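Local atomic coordinates of periplasmic binding protein (Xylanimonas cellulosilytica, PDB entry 4MX8), a protein that probably binds a ferric siderophore or a related iron-chelate or cobalamin-type solute outside the membrane for delivery to an ABC importer. Residues A254-E259 with W292-G297. Residues are numbered along the deposited sequence; the frame is centred on the assembly and turned at random. Where two conformers were deposited one is given.
Sequences AATGAE and WYIVFG
Ala255 and Thr256 of the short helix 252-256 meet Tyr293 and Ile294 of helix 289-295 in the C-terminal part of a TroA-like solute-binding fold. Helix 252-256 follows strand 246-251 at once, and helix 289-295 follows strand 284-287 after one residue, so the contact is a small worked example of two helices, each following a parallel strand of one mixed sheet, that pack side chain to side chain beyond the strands. The side-chain contacts are apolar and no hydrogen bond crosses between the segments, which bury a modest 154 Å² at the surface of the protein; one backbone carbonyl oxygen also takes part. The centre is the methyl of Ala255, directed at the other helix, where CB lies 3.9 Å from Ile294 CG1 and 4.2 Å from Tyr293 CD2 and so fits against two successive residues. Alongside this, the backbone carbonyl of Ala255 rests on aliphatic carbon, its O atom 3.7 Å from Ile294 CG1. With CG1 of Ile294 beside its own backbone N (chi1 -67°), this branch is the one that lies against Ala255.

The aromatic part of the contact belongs to Tyr293, whose CG stands opposite the backbone N (chi1 177°) and carries the ring out past Ala255 to Thr256. Both methyls approach the ring obliquely. Thr256 divides its two branches: the hydroxyl turns back to the carbonyl of Arg252 within its own helix, while the methyl is turned to the tyrosine ring.

Polar support comes from outside the pair. Arg114 donates to the carbonyls of both Tyr293 and Ile294, gripping the last turn of helix 289-295, and Pro289 at its start also touches Ala255. At the outer margin, Thr256 CG2 comes to 3.6 Å from Tyr293 CE2.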
# COMPACT_ATOMS: atom_id res chain seq x y z
N ALA A 254 -10.74 -5.07 -9.28
CA ALA A 254 -11.61 -5.21 -8.13
C ALA A 254 -11.46 -3.99 -7.22
O ALA A 254 -12.43 -3.52 -6.63
CB ALA A 254 -11.28 -6.45 -7.38
N ALA A 255 -10.24 -3.47 -7.15
CA ALA A 255 -9.86 -2.46 -6.17
C ALA A 255 -10.20 -1.05 -6.62
O ALA A 255 -10.40 -0.16 -5.80
CB ALA A 255 -8.39 -2.55 -5.88
N THR A 256 -10.26 -0.85 -7.93
CA THR A 256 -10.39 0.47 -8.49
C THR A 256 -11.81 0.78 -8.94
O THR A 256 -12.12 1.91 -9.33
CB THR A 256 -9.48 0.63 -9.69
OG1 THR A 256 -9.76 -0.43 -10.62
CG2 THR A 256 -8.04 0.56 -9.25
N GLY A 257 -12.68 -0.22 -8.91
CA GLY A 257 -14.07 0.00 -9.28
C GLY A 257 -14.27 0.08 -10.78
O GLY A 257 -15.20 0.73 -11.27
N ALA A 258 -13.38 -0.60 -11.50
CA ALA A 258 -13.45 -0.74 -12.94
C ALA A 258 -14.72 -1.45 -13.35
O ALA A 258 -14.98 -2.56 -12.89
CB ALA A 258 -12.26 -1.51 -13.43
N GLU A 259 -15.50 -0.82 -14.21
CA GLU A 259 -16.77 -1.38 -14.67
C GLU A 259 -16.57 -2.41 -15.78
O GLU A 259 -15.64 -2.30 -16.58
CB GLU A 259 -17.74 -0.27 -15.13
CG GLU A 259 -17.35 0.44 -16.44
CD GLU A 259 -18.32 1.56 -16.85
OE1 GLU A 259 -18.95 1.43 -17.92
OE2 GLU A 259 -18.43 2.58 -16.11
N TRP A 292 -3.52 -4.62 -0.85
CA TRP A 292 -2.29 -4.66 -1.61
C TRP A 292 -2.14 -3.59 -2.69
O TRP A 292 -1.03 -3.28 -3.10
CB TRP A 292 -2.08 -6.04 -2.23
CG TRP A 292 -1.86 -7.13 -1.24
CD1 TRP A 292 -2.82 -7.76 -0.49
CD2 TRP A 292 -0.61 -7.75 -0.90
NE1 TRP A 292 -2.24 -8.72 0.29
CE2 TRP A 292 -0.89 -8.74 0.06
CE3 TRP A 292 0.71 -7.56 -1.32
CZ2 TRP A 292 0.11 -9.55 0.62
CZ3 TRP A 292 1.70 -8.35 -0.77
CH2 TRP A 292 1.39 -9.35 0.19
N TYR A 293 -3.23 -3.02 -3.18
CA TYR A 293 -3.09 -2.07 -4.28
C TYR A 293 -3.50 -0.63 -3.95
O TYR A 293 -2.86 0.31 -4.40
CB TYR A 293 -3.82 -2.57 -5.51
CG TYR A 293 -3.78 -1.61 -6.67
CD1 TYR A 293 -2.74 -1.63 -7.56
CD2 TYR A 293 -4.79 -0.68 -6.88
CE1 TYR A 293 -2.69 -0.76 -8.61
CE2 TYR A 293 -4.74 0.20 -7.92
CZ TYR A 293 -3.69 0.15 -8.79
OH TYR A 293 -3.64 1.01 -9.86
N ILE A 294 -4.58 -0.44 -3.20
CA ILE A 294 -5.04 0.93 -2.90
C ILE A 294 -4.33 1.55 -1.71
O ILE A 294 -3.73 2.61 -1.82
CB ILE A 294 -6.57 1.00 -2.67
CG1 ILE A 294 -7.31 0.69 -3.97
CG2 ILE A 294 -6.95 2.36 -2.14
CD1 ILE A 294 -7.10 1.71 -5.04
N VAL A 295 -4.39 0.86 -0.58
CA VAL A 295 -3.79 1.34 0.66
C VAL A 295 -2.27 1.17 0.70
O VAL A 295 -1.53 2.16 0.83
CB VAL A 295 -4.39 0.61 1.87
CG1 VAL A 295 -3.81 1.17 3.13
CG2 VAL A 295 -5.90 0.75 1.85
N PHE A 296 -1.83 -0.08 0.54
CA PHE A 296 -0.42 -0.50 0.56
C PHE A 296 0.48 0.17 1.61
O PHE A 296 1.42 0.90 1.30
CB PHE A 296 0.21 -0.53 -0.86
CG PHE A 296 0.53 0.83 -1.45
CD1 PHE A 296 -0.47 1.66 -1.94
CD2 PHE A 296 1.85 1.25 -1.55
CE1 PHE A 296 -0.16 2.90 -2.49
CE2 PHE A 296 2.16 2.49 -2.09
CZ PHE A 296 1.15 3.31 -2.56
N GLY A 297 0.20 -0.11 2.87
CA GLY A 297 0.93 0.49 3.97
C GLY A 297 -0.05 0.66 5.12
O GLY A 297 -1.25 0.59 4.91